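Local coordinates for haloacid dehalogenase domain protein hydrolase (Planctomyces limnophilus, PDB 4OVY) that is probably a metal-dependent hydrolase of the haloacid dehalogenase superfamily, a putative phosphatase that holds a calcium ion in this crystal, at residues D69-P72 and E73-T76; T76-P79 and F80-V83; G109-D112 and D113-E116. All blocks are in the same frame, centred on the assembly; numbering follows the deposited sequence.

Interaction 1: residues D69-P72 and E73-T76; sequences DKHP and EWRT. With EDO (1,2-ethanediol), chain E.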
loop_
_atom_site.group_PDB
_atom_site.type_symbol
_atom_site.label_atom_id
_atom_site.label_comp_id
_atom_site.label_asym_id
_atom_site.label_seq_id
_atom_site.Cartn_x
_atom_site.Cartn_y
_atom_site.Cartn_z
ATOM N N ASP A 69 -5.835 33.718 12.735
ATOM C CA ASP A 69 -6.116 35.118 12.460
ATOM C C ASP A 69 -7.147 35.297 11.342
ATOM O O ASP A 69 -7.694 36.380 11.193
ATOM C CB ASP A 69 -4.827 35.920 12.179
ATOM C CG ASP A 69 -4.132 35.512 10.887
ATOM O OD1 ASP A 69 -3.975 34.302 10.626
ATOM O OD2 ASP A 69 -3.722 36.418 10.135
ATOM N N LYS A 70 -7.426 34.231 10.589
ATOM C CA LYS A 70 -8.448 34.253 9.538
ATOM C C LYS A 70 -9.758 33.566 9.942
ATOM O O LYS A 70 -10.635 33.393 9.102
ATOM C CB LYS A 70 -7.899 33.581 8.272
ATOM C CG LYS A 70 -6.597 34.186 7.750
ATOM C CD LYS A 70 -6.789 35.624 7.269
ATOM C CE LYS A 70 -5.469 36.298 6.916
ATOM N NZ LYS A 70 -4.691 35.548 5.891
ATOM N N HIS A 71 -9.901 33.187 11.212
ATOM C CA HIS A 71 -11.019 32.341 11.631
ATOM C C HIS A 71 -11.665 32.817 12.929
ATOM O O HIS A 71 -11.465 32.214 13.985
ATOM C CB HIS A 71 -10.560 30.887 11.782
ATOM C CG HIS A 71 -10.247 30.215 10.483
ATOM N ND1 HIS A 71 -11.217 29.641 9.691
ATOM C CD2 HIS A 71 -9.072 30.021 9.839
ATOM C CE1 HIS A 71 -10.655 29.130 8.611
ATOM N NE2 HIS A 71 -9.354 29.347 8.676
ATOM N N PRO A 72 -12.466 33.892 12.849
ATOM C CA PRO A 72 -13.139 34.377 14.050
ATOM C C PRO A 72 -14.068 33.308 14.657
ATOM O O PRO A 72 -14.277 33.270 15.877
ATOM C CB PRO A 72 -13.936 35.591 13.535
ATOM C CG PRO A 72 -14.139 35.328 12.087
ATOM C CD PRO A 72 -12.869 34.647 11.648
ATOM N N GLU A 73 -14.589 32.429 13.807
ATOM C CA GLU A 73 -15.486 31.359 14.248
ATOM C C GLU A 73 -14.802 30.316 15.153
ATOM O O GLU A 73 -15.473 29.634 15.938
ATOM C CB GLU A 73 -16.163 30.693 13.038
ATOM C CG GLU A 73 -15.347 29.654 12.275
ATOM C CD GLU A 73 -14.280 30.218 11.347
ATOM O OE1 GLU A 73 -13.987 31.435 11.371
ATOM O OE2 GLU A 73 -13.715 29.404 10.576
ATOM N N TRP A 74 -13.476 30.219 15.071
ATOM C CA TRP A 74 -12.733 29.253 15.883
ATOM C C TRP A 74 -12.707 29.582 17.381
ATOM O O TRP A 74 -12.360 28.723 18.201
ATOM C CB TRP A 74 -11.298 29.095 15.374
ATOM C CG TRP A 74 -11.172 28.324 14.110
ATOM C CD1 TRP A 74 -12.169 27.693 13.415
ATOM C CD2 TRP A 74 -9.963 28.057 13.406
ATOM N NE1 TRP A 74 -11.655 27.069 12.310
ATOM C CE2 TRP A 74 -10.298 27.271 12.283
ATOM C CE3 TRP A 74 -8.623 28.413 13.611
ATOM C CZ2 TRP A 74 -9.346 26.842 11.358
ATOM C CZ3 TRP A 74 -7.672 27.975 12.694
ATOM C CH2 TRP A 74 -8.039 27.197 11.586
ATOM N N ARG A 75 -13.073 30.809 17.745
ATOM C CA ARG A 75 -13.219 31.149 19.155
ATOM C C ARG A 75 -14.342 30.348 19.814
ATOM O O ARG A 75 -14.355 30.217 21.028
ATOM C CB ARG A 75 -13.456 32.650 19.350
ATOM C CG ARG A 75 -12.274 33.511 18.956
ATOM C CD ARG A 75 -12.354 34.893 19.582
ATOM N NE ARG A 75 -11.177 35.704 19.263
ATOM C CZ ARG A 75 -11.018 36.439 18.162
ATOM N NH1 ARG A 75 -11.968 36.494 17.231
ATOM N NH2 ARG A 75 -9.890 37.131 17.991
ATOM N N THR A 76 -15.276 29.826 19.020
ATOM C CA THR A 76 -16.370 29.010 19.550
ATOM C C THR A 76 -16.453 27.593 18.963
ATOM O O THR A 76 -16.972 26.695 19.613
ATOM C CB THR A 76 -17.740 29.728 19.406
ATOM O OG1 THR A 76 -17.917 30.214 18.071
ATOM C CG2 THR A 76 -17.831 30.892 20.367
HETATM C C1 EDO E . -8.577 36.961 14.525
HETATM O O1 EDO E . -8.945 38.027 15.408
HETATM C C2 EDO E . -9.828 36.313 13.948
HETATM O O2 EDO E . -10.581 37.283 13.212
#
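His71 lies flat on the indole of Trp74 in an offset stack at the start of a short 3-10 turn, in the loop between helices 55-67 and 80-84. The imidazole and the six-membered ring of Trp74 have their centroids 3.8 Å apart and planes only 4° from parallel. His71 CB continues the overlap as a CH-pi contact, 3.5 Å from the centroid of the five-membered ring and over its face, so the whole side chain covers one side of the indole. Glu73 grips the imidazole at its edge. Its chain leaves with CG between the backbone N and the carbonyl carbon (chi1 80°) and folds back at chi2, which brings the carboxylate alongside the histidine. His71 ND1 donates to Glu73 OE2 at 2.7 Å, nearly straight at 167°; the oxygen is met on its syn side and lies close to the ring plane, although the carboxylate is turned well out of the plane of the imidazole. Stack and bond together fix the rotation of the histidine ring, and the carboxylate would probably favour a protonated imidazole. The turn itself is closed by Trp74 N on His71 O (3.0 Å) and, weakly, by Arg75 N on Pro72 O. Trp74 also stacks on Phe80 and touches Val64 and Leu67 of helix 55-67, so it joins this surface turn to the helices beneath. A serine in place of Trp74 would probably leave the His71 ring without its stacking partner and open a gap against Phe80 and Val64. The extended Arg75 donates from NH2 to O1 of a 1,2-ethanediol, probably from the crystallisation liquor, at 2.9 Å, with O1 near the guanidinium plane.

Interaction 2: residues T76-P79 and F80-V83; sequences TEEP and FRAV
Glu78 and Arg81 form a local salt bridge across the first turn of helix 80-84, where the loop from helix 55-67 enters it with Pro79, preceded by a cis peptide bond, at the N-cap position. The two side chains run side by side. Bent at chi2 (-62°), Glu78 curls back over the helix start, while Arg81 folds at chi2 and chi3 to lay its guanidinium beside the carboxylate. Arg81 NE meets Glu78 OE2 at 2.7 Å, through the syn lone pair and in the guanidinium plane, and Arg81 NH1 adds a weak bond to the same oxygen. The two flat groups are turned 76° from each other, so this is not a coplanar, two-oxygen pairing. The other oxygen, Glu78 OE1, takes a weak bond from Ala82 N at 3.3 Å, and Ala82 CB packs against one face of the guanidinium near its rim. In the backbone, Arg81 N bonds to Glu77 O (2.9 Å) and Val83 N to Pro79 O (3.0 Å). Glu77 lies along Phe80, its OE2 at the ring edge, 3.6 Å from Phe80 CE2, with the carboxylate steeply inclined to the ring. Arg81 has further acidic partners: its NH2 forms salt bridges with Glu85 and Asp87. Phe80 touches Val64 of helix 55-67 and Leu102 and Thr106 of helix 95-106, Val83 rests on Leu61 and Val64, and Ala82 meets Ala90 and Leu91 of helix 88-91, which sets this short helix among three others.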
loop_
_atom_site.group_PDB
_atom_site.type_symbol
_atom_site.label_atom_id
_atom_site.label_comp_id
_atom_site.label_asym_id
_atom_site.label_seq_id
_atom_site.Cartn_x
_atom_site.Cartn_y
_atom_site.Cartn_z
ATOM N N THR A 76 -15.276 29.826 19.020
ATOM C CA THR A 76 -16.370 29.010 19.550
ATOM C C THR A 76 -16.453 27.593 18.963
ATOM O O THR A 76 -16.972 26.695 19.613
ATOM C CB THR A 76 -17.740 29.728 19.406
ATOM O OG1 THR A 76 -17.917 30.214 18.071
ATOM C CG2 THR A 76 -17.831 30.892 20.367
ATOM N N GLU A 77 -15.936 27.379 17.760
ATOM C CA GLU A 77 -16.080 26.092 17.082
ATOM C C GLU A 77 -15.069 25.088 17.637
ATOM O O GLU A 77 -13.880 25.392 17.722
ATOM C CB GLU A 77 -15.875 26.267 15.571
ATOM C CG GLU A 77 -16.230 25.043 14.734
ATOM C CD GLU A 77 -15.857 25.190 13.269
ATOM O OE1 GLU A 77 -15.638 26.325 12.806
ATOM O OE2 GLU A 77 -15.785 24.163 12.567
ATOM N N GLU A 78 -15.543 23.904 18.023
ATOM C CA GLU A 78 -14.644 22.827 18.473
ATOM C C GLU A 78 -14.174 22.027 17.261
ATOM O O GLU A 78 -14.894 21.932 16.268
ATOM C CB GLU A 78 -15.347 21.888 19.461
ATOM C CG GLU A 78 -15.806 22.541 20.759
ATOM C CD GLU A 78 -14.667 23.102 21.598
ATOM O OE1 GLU A 78 -13.486 22.789 21.327
ATOM O OE2 GLU A 78 -14.956 23.873 22.539
ATOM N N PRO A 79 -12.971 21.440 17.334
ATOM C CA PRO A 79 -12.006 21.452 18.437
ATOM C C PRO A 79 -11.062 22.661 18.422
ATOM O O PRO A 79 -10.145 22.730 19.233
ATOM C CB PRO A 79 -11.202 20.175 18.187
ATOM C CG PRO A 79 -11.184 20.059 16.706
ATOM C CD PRO A 79 -12.492 20.615 16.208
ATOM N N PHE A 80 -11.295 23.607 17.518
ATOM C CA PHE A 80 -10.401 24.754 17.356
ATOM C C PHE A 80 -10.350 25.612 18.612
ATOM O O PHE A 80 -9.283 26.093 18.986
ATOM C CB PHE A 80 -10.823 25.589 16.148
ATOM C CG PHE A 80 -10.933 24.783 14.886
ATOM C CD1 PHE A 80 -9.800 24.467 14.152
ATOM C CD2 PHE A 80 -12.164 24.299 14.461
ATOM C CE1 PHE A 80 -9.897 23.705 13.001
ATOM C CE2 PHE A 80 -12.268 23.535 13.310
ATOM C CZ PHE A 80 -11.131 23.241 12.575
ATOM N N ARG A 81 -11.500 25.779 19.261
ATOM C CA ARG A 81 -11.590 26.492 20.540
ATOM C C ARG A 81 -10.626 25.879 21.558
ATOM O O ARG A 81 -9.816 26.589 22.172
ATOM C CB ARG A 81 -13.037 26.443 21.056
ATOM C CG ARG A 81 -13.357 27.341 22.250
ATOM C CD ARG A 81 -12.840 26.809 23.581
ATOM N NE ARG A 81 -13.136 25.389 23.780
ATOM C CZ ARG A 81 -12.598 24.623 24.731
ATOM N NH1 ARG A 81 -12.942 23.346 24.812
ATOM N NH2 ARG A 81 -11.728 25.118 25.607
ATOM N N ALA A 82 -10.704 24.559 21.724
ATOM C CA ALA A 82 -9.807 23.840 22.637
ATOM C C ALA A 82 -8.340 24.065 22.278
ATOM O O ALA A 82 -7.499 24.252 23.161
ATOM C CB ALA A 82 -10.121 22.351 22.632
ATOM N N VAL A 83 -8.038 24.057 20.982
ATOM C CA VAL A 83 -6.662 24.269 20.515
ATOM C C VAL A 83 -6.181 25.670 20.893
ATOM O O VAL A 83 -5.097 25.836 21.458
ATOM C CB VAL A 83 -6.532 24.067 18.990
ATOM C CG1 VAL A 83 -5.120 24.389 18.523
ATOM C CG2 VAL A 83 -6.909 22.646 18.593
#

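Interaction 3: residues G109-D112 and D113-E116; sequences GMTD and DEFE
Thr111 and Glu114 bond to each other reciprocally at the N terminus of helix 112-125, each side chain serving the other's backbone N-H. With OG1 lodged between the backbone N and the carbonyl carbon (chi1 67°), the threonine hydroxyl faces into the first turn and accepts from Glu114 N at 3.0 Å. Glu114 starts with CG beside its backbone N and then runs extended, returning OE1 to Thr111 N at 2.9 Å. That bond is nearly straight, 169°, but the N-H comes from above the carboxylate plane. The same OE1 rests on Met110 CB at 3.3 Å. Met110, a selenomethionine, brings its selenium to the edge of the Phe115 ring, 4.0 Å from Phe115 CB. Asp112 and Asp113 lie side by side with their carboxylates stacked, planes 8° apart and Asp112 OD1 3.9 Å from Asp113 OD1. Such neighbouring charges would probably repel, but Asp112 OD1 takes a weak bond from Asp113 N, and Asp112 OD2 makes a salt bridge with Arg221 of the second subunit, which probably offsets part of the repulsion. Regular helical bonds follow, from Phe115 N to Thr111 O and from Glu116 N to Asp112 O. Phe115 also meets Arg203 in a cation-pi contact and His107 edge-to-face, while Thr111 touches Val200 and Arg195, fastening the helix start to strands 183-195 and 198-204. The reciprocal pairing of N-cap threonine and glutamate three residues on is a classical capping box.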
loop_
_atom_site.group_PDB
_atom_site.type_symbol
_atom_site.label_atom_id
_atom_site.label_comp_id
_atom_site.label_asym_id
_atom_site.label_seq_id
_atom_site.Cartn_x
_atom_site.Cartn_y
_atom_site.Cartn_z
ATOM N N GLY A 109 -7.271 21.464 -0.153
ATOM C CA GLY A 109 -7.078 22.337 -1.312
ATOM C C GLY A 109 -5.635 22.537 -1.743
ATOM O O GLY A 109 -5.379 23.102 -2.811
HETATM N N MSE A 110 -4.689 22.098 -0.919
HETATM C CA MSE A 110 -3.269 22.175 -1.271
HETATM C C MSE A 110 -2.826 20.841 -1.807
HETATM O O MSE A 110 -3.502 19.825 -1.613
HETATM C CB MSE A 110 -2.435 22.626 -0.067
HETATM C CG MSE A 110 -2.237 21.560 1.001
HETATM SE SE MSE A 110 -1.010 22.197 2.411
HETATM C CE MSE A 110 -2.051 23.779 2.973
ATOM N N THR A 111 -1.688 20.831 -2.491
ATOM C CA THR A 111 -1.162 19.594 -3.049
ATOM C C THR A 111 -0.463 18.763 -1.989
ATOM O O THR A 111 -0.115 19.263 -0.914
ATOM C CB THR A 111 -0.167 19.836 -4.198
ATOM O OG1 THR A 111 1.008 20.464 -3.688
ATOM C CG2 THR A 111 -0.788 20.710 -5.289
ATOM N N ASP A 112 -0.252 17.490 -2.315
ATOM C CA ASP A 112 0.555 16.590 -1.486
ATOM C C ASP A 112 1.953 17.158 -1.212
ATOM O O ASP A 112 2.424 17.134 -0.078
ATOM C CB ASP A 112 0.645 15.185 -2.116
ATOM C CG ASP A 112 1.206 15.183 -3.550
ATOM O OD1 ASP A 112 1.156 16.208 -4.265
ATOM O OD2 ASP A 112 1.699 14.121 -3.971
ATOM N N ASP A 113 2.595 17.700 -2.241
ATOM C CA ASP A 113 3.927 18.280 -2.083
ATOM C C ASP A 113 3.923 19.520 -1.187
ATOM O O ASP A 113 4.858 19.735 -0.415
ATOM C CB ASP A 113 4.530 18.617 -3.451
ATOM C CG ASP A 113 4.974 17.385 -4.224
ATOM O OD1 ASP A 113 5.003 16.266 -3.669
ATOM O OD2 ASP A 113 5.307 17.538 -5.411
ATOM N N GLU A 114 2.876 20.337 -1.284
ATOM C CA GLU A 114 2.756 21.515 -0.430
ATOM C C GLU A 114 2.637 21.095 1.039
ATOM O O GLU A 114 3.312 21.657 1.916
ATOM C CB GLU A 114 1.574 22.388 -0.888
ATOM C CG GLU A 114 1.911 23.151 -2.168
ATOM C CD GLU A 114 0.734 23.773 -2.902
ATOM O OE1 GLU A 114 -0.447 23.468 -2.623
ATOM O OE2 GLU A 114 1.013 24.580 -3.809
ATOM N N PHE A 115 1.815 20.079 1.297
ATOM C CA PHE A 115 1.646 19.571 2.651
ATOM C C PHE A 115 2.960 18.982 3.186
ATOM O O PHE A 115 3.330 19.236 4.326
ATOM C CB PHE A 115 0.532 18.527 2.707
ATOM C CG PHE A 115 0.238 18.047 4.094
ATOM C CD1 PHE A 115 -0.431 18.865 4.993
ATOM C CD2 PHE A 115 0.652 16.791 4.514
ATOM C CE1 PHE A 115 -0.693 18.435 6.290
ATOM C CE2 PHE A 115 0.393 16.355 5.799
ATOM C CZ PHE A 115 -0.280 17.179 6.690
ATOM N N GLU A 116 3.652 18.200 2.357
ATOM C CA GLU A 116 4.952 17.633 2.728
ATOM C C GLU A 116 5.935 18.722 3.150
ATOM O O GLU A 116 6.600 18.591 4.178
ATOM C CB GLU A 116 5.541 16.801 1.578
ATOM C CG GLU A 116 6.940 16.262 1.873
ATOM C CD GLU A 116 7.523 15.403 0.771
ATOM O OE1 GLU A 116 8.707 15.037 0.884
ATOM O OE2 GLU A 116 6.819 15.085 -0.200
#

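Overall arrangement
From the N terminus, the chain leaves helix 55-67 and makes interaction 1 in the loop that follows, then passes through the shared Thr76 directly into interaction 2, which starts helix 80-84. These two are consecutive turns with centres about 9 Å apart, and they touch through the Trp74 and Phe80 rings and the Arg75 carbonyl against the Arg81 chain. Interaction 3 comes later in series, after helices 88-91 and 95-106, and opens helix 112-125; its nearest atoms are about 11 Å from interaction 1 and about 13 Å from interaction 2. None encloses or crosses another. The first two tie the loop to the surrounding helices, the third a helix start to the neighbouring strands and the second subunit, all away from the calcium site.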